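PDB 4OPE: Nrps/pks, which probably catalyses decarboxylative condensation that extends the growing polyketide chain, as the KS7 ketosynthase domain of OzmH in oxazolomycin biosynthesis. Local coordinates for residues S75-F80 and Y568-E573; I97-V102 and N157-F162. All blocks are in the same frame, centred on the assembly; numbering follows the deposited sequence.

Contact 1: S75-F80 and Y568-E573; sequences SFDPMF and YPFARE
F76 and E573 pair as a short antiparallel bridge, and beyond it D77 and F80 receive the returning loop 568-573. The contact joins the N-terminal part of the ketosynthase, at strand 75-76, to the far C-terminal end of the chain. F76 N gives its hydrogen to E573 O at 2.9 Å, and E573 N returns one to F76 O at 2.9 Å. S75 CA adds a CA-H...O contact to E573 O.

D77 carries the polar middle. Its CG lies anti to the backbone N (chi1 -171°), which sends the carboxylate across to A571. There A571 N meets D77 OD2 at 2.9 Å in a nearly straight bond, 171° at the hydrogen, from above the carboxylate plane. OD2 also takes a hydrogen from a water that links it to Y568 OH. OD1 turns back to F80 N, an Asx motif that closes the turn, while OD2 is given to the loop 568-573.

F80 leads an aromatic cluster. The edge of F570 points at its face, with CE1 over the ring centre and the planes at 81°. Y568 lies obliquely, its CE2 3.5 Å from F80 CE2. W103 of helix 93-108 meets both phenylalanines edge to face, and Y568 OH also bonds R456 N. The whole is a two-stranded antiparallel ribbon continued by an aromatic cluster, by which the C-terminal tail is fastened to the ketosynthase body.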
loop_
_atom_site.group_PDB
_atom_site.type_symbol
_atom_site.label_atom_id
_atom_site.label_comp_id
_atom_site.label_asym_id
_atom_site.label_seq_id
_atom_site.Cartn_x
_atom_site.Cartn_y
_atom_site.Cartn_z
ATOM N N SER A 75 5.603 6.204 -24.292
ATOM C CA SER A 75 6.690 5.350 -24.742
ATOM C C SER A 75 7.095 4.256 -23.795
ATOM O O SER A 75 7.237 4.453 -22.608
ATOM C CB SER A 75 7.916 6.184 -25.081
ATOM O OG SER A 75 7.605 6.903 -26.255
ATOM N N PHE A 76 7.277 3.094 -24.387
ATOM C CA PHE A 76 7.632 1.900 -23.691
ATOM C C PHE A 76 8.410 0.987 -24.653
ATOM O O PHE A 76 8.306 1.145 -25.890
ATOM C CB PHE A 76 6.363 1.199 -23.205
ATOM C CG PHE A 76 6.619 0.103 -22.222
ATOM C CD1 PHE A 76 7.535 0.264 -21.198
ATOM C CD2 PHE A 76 5.979 -1.087 -22.349
ATOM C CE1 PHE A 76 7.786 -0.754 -20.298
ATOM C CE2 PHE A 76 6.192 -2.118 -21.444
ATOM C CZ PHE A 76 7.086 -1.944 -20.393
ATOM N N ASP A 77 9.191 0.074 -24.062
ATOM C CA ASP A 77 9.954 -0.960 -24.751
ATOM C C ASP A 77 9.379 -2.322 -24.304
ATOM O O ASP A 77 9.958 -3.028 -23.450
ATOM C CB ASP A 77 11.433 -0.804 -24.383
ATOM C CG ASP A 77 12.361 -1.679 -25.196
ATOM O OD1 ASP A 77 11.845 -2.561 -25.902
ATOM O OD2 ASP A 77 13.621 -1.470 -25.125
ATOM N N PRO A 78 8.227 -2.693 -24.880
ATOM C CA PRO A 78 7.520 -3.914 -24.434
ATOM C C PRO A 78 8.326 -5.197 -24.699
ATOM O O PRO A 78 8.249 -6.173 -23.907
ATOM C CB PRO A 78 6.233 -3.925 -25.264
ATOM C CG PRO A 78 6.440 -2.916 -26.350
ATOM C CD PRO A 78 7.505 -1.950 -25.925
HETATM N N MSE A 79 9.078 -5.187 -25.801
HETATM C CA MSE A 79 9.839 -6.362 -26.206
HETATM C C MSE A 79 10.898 -6.602 -25.169
HETATM O O MSE A 79 11.262 -7.752 -24.913
HETATM C CB MSE A 79 10.459 -6.247 -27.597
HETATM C CG MSE A 79 9.464 -6.123 -28.761
HETATM SE SE MSE A 79 8.075 -7.549 -28.881
HETATM C CE MSE A 79 6.528 -6.376 -29.272
ATOM N N PHE A 80 11.401 -5.528 -24.563
ATOM C CA PHE A 80 12.481 -5.633 -23.592
ATOM C C PHE A 80 11.898 -6.337 -22.418
ATOM O O PHE A 80 12.481 -7.285 -21.886
ATOM C CB PHE A 80 13.066 -4.244 -23.197
ATOM C CG PHE A 80 14.208 -4.307 -22.225
ATOM C CD1 PHE A 80 13.992 -4.576 -20.883
ATOM C CD2 PHE A 80 15.497 -4.083 -22.647
ATOM C CE1 PHE A 80 15.039 -4.628 -19.977
ATOM C CE2 PHE A 80 16.558 -4.125 -21.752
ATOM C CZ PHE A 80 16.330 -4.403 -20.409
ATOM N N TYR A 568 20.499 2.549 -19.700
ATOM C CA TYR A 568 20.107 1.877 -20.928
ATOM C C TYR A 568 19.057 2.686 -21.691
ATOM O O TYR A 568 18.067 3.076 -21.124
ATOM C CB TYR A 568 19.521 0.503 -20.599
ATOM C CG TYR A 568 19.189 -0.319 -21.809
ATOM C CD1 TYR A 568 20.166 -1.024 -22.466
ATOM C CD2 TYR A 568 17.904 -0.413 -22.286
ATOM C CE1 TYR A 568 19.875 -1.825 -23.550
ATOM C CE2 TYR A 568 17.606 -1.178 -23.400
ATOM C CZ TYR A 568 18.614 -1.873 -24.032
ATOM O OH TYR A 568 18.383 -2.636 -25.135
ATOM N N PRO A 569 19.290 2.951 -22.985
ATOM C CA PRO A 569 18.325 3.673 -23.788
ATOM C C PRO A 569 17.205 2.789 -24.347
ATOM O O PRO A 569 17.267 2.330 -25.454
ATOM C CB PRO A 569 19.177 4.259 -24.907
ATOM C CG PRO A 569 20.267 3.267 -25.102
ATOM C CD PRO A 569 20.472 2.567 -23.778
ATOM N N PHE A 570 16.154 2.605 -23.576
ATOM C CA PHE A 570 15.040 1.783 -23.994
ATOM C C PHE A 570 14.477 2.242 -25.318
ATOM O O PHE A 570 14.572 3.398 -25.686
ATOM C CB PHE A 570 13.944 1.820 -22.937
ATOM C CG PHE A 570 14.284 1.046 -21.712
ATOM C CD1 PHE A 570 14.296 -0.338 -21.739
ATOM C CD2 PHE A 570 14.637 1.691 -20.555
ATOM C CE1 PHE A 570 14.624 -1.066 -20.607
ATOM C CE2 PHE A 570 14.964 0.982 -19.424
ATOM C CZ PHE A 570 14.941 -0.406 -19.434
ATOM N N ALA A 571 13.874 1.305 -26.024
ATOM C CA ALA A 571 13.193 1.645 -27.243
ATOM C C ALA A 571 12.014 2.461 -26.831
ATOM O O ALA A 571 11.468 2.213 -25.756
ATOM C CB ALA A 571 12.726 0.400 -27.977
ATOM N N ARG A 572 11.612 3.395 -27.692
ATOM C CA ARG A 572 10.416 4.203 -27.465
ATOM C C ARG A 572 9.271 3.909 -28.445
ATOM O O ARG A 572 8.999 4.717 -29.327
ATOM C CB ARG A 572 10.777 5.670 -27.512
ATOM C CG ARG A 572 11.683 6.054 -26.377
ATOM C CD ARG A 572 12.257 7.424 -26.577
ATOM N NE ARG A 572 13.545 7.330 -27.226
ATOM C CZ ARG A 572 14.086 8.274 -27.991
ATOM N NH1 ARG A 572 13.446 9.424 -28.229
ATOM N NH2 ARG A 572 15.287 8.053 -28.529
ATOM N N GLU A 573 8.594 2.771 -28.244
ATOM C CA GLU A 573 7.360 2.436 -28.952
ATOM C C GLU A 573 6.192 3.095 -28.226
ATOM O O GLU A 573 6.050 2.963 -27.007
ATOM C CB GLU A 573 7.098 0.923 -28.990
ATOM C CG GLU A 573 8.279 0.041 -29.406
ATOM C CD GLU A 573 8.773 0.305 -30.823
ATOM O OE1 GLU A 573 10.016 0.248 -31.057
ATOM O OE2 GLU A 573 7.906 0.564 -31.700
HETATM O O HOH W 1 15.843 -2.980 -25.800
#

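Contact 2: I97-V102 and N157-F162; sequences IFLQTV and NRVSYF
L99 reaches across from helix 93-108 to V159 and R158 of helix 152-163. From CB the chain runs to CG, where it forks. L99 CD1 lies 4.0 Å from R158 CG and slightly farther from R158 CD. L99 CD2 lies 3.9 Å from V159 CG2, and also approaches F162 CB at 4.4 Å. The L99 and V159 side chains lie alongside one another, pointing opposite ways. Cutting L99 back to an alanine would probably leave a gap between the two helices, against R158 CG and V159 CG2, and leave the arginine's methylenes freer to move.

V159 faces three residues of the other helix. Its CG2, anti to the carbonyl carbon, serves F98, L99 and V102 together. F98 CD2 is 3.8 Å from V159 CG2, with the methyl oblique to the ring. V102 meets V159 tip to tip, CG2 to CG2 at 4.0 Å. The contact is apolar throughout; the R158 guanidinium instead forms a salt bridge with E95. R158 packs on F279 and S160 on H272 of the second subunit.

The helix segments cross at -44°, with axes 9.8 Å apart at closest approach. Strand 121-126 of the large mixed sheet touches F98 through V125 and V159 through V123. S243 and A245 of strand 242-250 lie against helix 93-108.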
loop_
_atom_site.group_PDB
_atom_site.type_symbol
_atom_site.label_atom_id
_atom_site.label_comp_id
_atom_site.label_asym_id
_atom_site.label_seq_id
_atom_site.Cartn_x
_atom_site.Cartn_y
_atom_site.Cartn_z
ATOM N N ILE A 97 6.444 2.818 -16.818
ATOM C CA ILE A 97 7.520 3.732 -16.521
ATOM C C ILE A 97 8.287 3.285 -15.300
ATOM O O ILE A 97 9.519 3.378 -15.251
ATOM C CB ILE A 97 6.960 5.134 -16.348
ATOM C CG1 ILE A 97 6.563 5.632 -17.739
ATOM C CG2 ILE A 97 7.986 6.043 -15.685
ATOM C CD1 ILE A 97 5.982 7.022 -17.750
ATOM N N PHE A 98 7.572 2.797 -14.309
ATOM C CA PHE A 98 8.241 2.314 -13.139
ATOM C C PHE A 98 9.181 1.117 -13.432
ATOM O O PHE A 98 10.211 0.950 -12.788
ATOM C CB PHE A 98 7.225 1.961 -12.071
ATOM C CG PHE A 98 7.814 1.780 -10.732
ATOM C CD1 PHE A 98 8.464 2.820 -10.104
ATOM C CD2 PHE A 98 7.740 0.595 -10.102
ATOM C CE1 PHE A 98 9.039 2.665 -8.849
ATOM C CE2 PHE A 98 8.313 0.431 -8.838
ATOM C CZ PHE A 98 8.967 1.471 -8.220
ATOM N N LEU A 99 8.838 0.311 -14.418
ATOM C CA LEU A 99 9.716 -0.764 -14.804
ATOM C C LEU A 99 11.035 -0.226 -15.334
ATOM O O LEU A 99 12.126 -0.675 -14.938
ATOM C CB LEU A 99 9.079 -1.604 -15.876
ATOM C CG LEU A 99 8.257 -2.779 -15.430
ATOM C CD1 LEU A 99 7.504 -3.240 -16.655
ATOM C CD2 LEU A 99 9.118 -3.905 -14.882
ATOM N N GLN A 100 10.956 0.762 -16.210
ATOM C CA GLN A 100 12.184 1.372 -16.698
ATOM C C GLN A 100 12.958 2.059 -15.564
ATOM O O GLN A 100 14.181 1.952 -15.506
ATOM C CB GLN A 100 11.905 2.292 -17.872
ATOM C CG GLN A 100 11.210 1.540 -19.033
ATOM C CD GLN A 100 10.854 2.458 -20.215
ATOM O OE1 GLN A 100 10.652 3.621 -20.028
ATOM N NE2 GLN A 100 10.731 1.912 -21.409
ATOM N N THR A 101 12.251 2.711 -14.645
ATOM C CA THR A 101 12.886 3.341 -13.507
ATOM C C THR A 101 13.647 2.331 -12.686
ATOM O O THR A 101 14.802 2.535 -12.339
ATOM C CB THR A 101 11.826 4.022 -12.645
ATOM O OG1 THR A 101 11.228 5.075 -13.415
ATOM C CG2 THR A 101 12.407 4.563 -11.352
ATOM N N VAL A 102 13.054 1.191 -12.414
ATOM C CA VAL A 102 13.781 0.201 -11.614
ATOM C C VAL A 102 15.013 -0.293 -12.332
ATOM O O VAL A 102 16.079 -0.449 -11.724
ATOM C CB VAL A 102 12.897 -0.952 -11.159
ATOM C CG1 VAL A 102 13.715 -1.976 -10.399
ATOM C CG2 VAL A 102 11.812 -0.389 -10.254
ATOM N N ASN A 157 4.231 -5.863 -8.450
ATOM C CA ASN A 157 4.347 -7.293 -8.791
ATOM C C ASN A 157 5.090 -7.517 -10.112
ATOM O O ASN A 157 5.924 -8.397 -10.233
ATOM C CB ASN A 157 2.961 -7.912 -8.930
ATOM C CG ASN A 157 2.224 -8.036 -7.637
ATOM O OD1 ASN A 157 1.039 -8.270 -7.652
ATOM N ND2 ASN A 157 2.897 -7.895 -6.526
ATOM N N ARG A 158 4.776 -6.693 -11.093
ATOM C CA ARG A 158 5.462 -6.774 -12.338
ATOM C C ARG A 158 6.977 -6.487 -12.184
ATOM O O ARG A 158 7.832 -7.195 -12.744
ATOM C CB ARG A 158 4.813 -5.842 -13.333
ATOM C CG ARG A 158 5.331 -6.037 -14.758
ATOM C CD ARG A 158 4.259 -5.688 -15.776
ATOM N NE ARG A 158 3.709 -6.892 -16.365
ATOM C CZ ARG A 158 2.458 -7.062 -16.784
ATOM N NH1 ARG A 158 1.542 -6.120 -16.684
ATOM N NH2 ARG A 158 2.119 -8.215 -17.309
ATOM N N VAL A 159 7.329 -5.491 -11.409
ATOM C CA VAL A 159 8.746 -5.331 -11.060
ATOM C C VAL A 159 9.314 -6.606 -10.372
ATOM O O VAL A 159 10.379 -7.153 -10.760
ATOM C CB VAL A 159 8.947 -4.071 -10.212
ATOM C CG1 VAL A 159 10.315 -4.058 -9.547
ATOM C CG2 VAL A 159 8.822 -2.881 -11.118
ATOM N N SER A 160 8.598 -7.090 -9.371
ATOM C CA SER A 160 9.081 -8.249 -8.658
ATOM C C SER A 160 9.306 -9.468 -9.600
ATOM O O SER A 160 10.282 -10.197 -9.466
ATOM C CB SER A 160 8.154 -8.592 -7.486
ATOM O OG SER A 160 8.272 -7.625 -6.446
ATOM N N TYR A 161 8.414 -9.642 -10.567
ATOM C CA TYR A 161 8.455 -10.759 -11.461
ATOM C C TYR A 161 9.663 -10.660 -12.383
ATOM O O TYR A 161 10.495 -11.553 -12.443
ATOM C CB TYR A 161 7.200 -10.781 -12.281
ATOM C CG TYR A 161 7.306 -11.661 -13.466
ATOM C CD1 TYR A 161 7.333 -13.054 -13.309
ATOM C CD2 TYR A 161 7.363 -11.131 -14.743
ATOM C CE1 TYR A 161 7.419 -13.897 -14.397
ATOM C CE2 TYR A 161 7.484 -11.954 -15.843
ATOM C CZ TYR A 161 7.511 -13.342 -15.676
ATOM O OH TYR A 161 7.600 -14.184 -16.772
ATOM N N PHE A 162 9.765 -9.543 -13.071
ATOM C CA PHE A 162 10.753 -9.340 -14.081
ATOM C C PHE A 162 12.155 -9.274 -13.533
ATOM O O PHE A 162 13.076 -9.684 -14.196
ATOM C CB PHE A 162 10.459 -8.056 -14.856
ATOM C CG PHE A 162 11.446 -7.769 -15.939
ATOM C CD1 PHE A 162 11.397 -8.456 -17.157
ATOM C CD2 PHE A 162 12.450 -6.834 -15.751
ATOM C CE1 PHE A 162 12.300 -8.180 -18.164
ATOM C CE2 PHE A 162 13.372 -6.564 -16.752
ATOM C CZ PHE A 162 13.289 -7.234 -17.965
#

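Both contacts use buried residues, but contact 2 lies deeper, between two helices beside the large mixed sheet. Contact 1 is farther from the centre of the chain, and R572 and E573 are exposed to solvent. Their chemistry follows: backbone bonds, a carboxylate and a bridging water mix with aromatic rings in contact 1, while contact 2 rests on aliphatic and ring packing alone. Helix 93-108 is common ground, as it supplies one side of contact 2 and packs under contact 1. Q100 NE2 touches F76, D77 and F570, and F80 CE1 meets F162 CZ at 3.7 Å. Only contact 2 borders the second subunit.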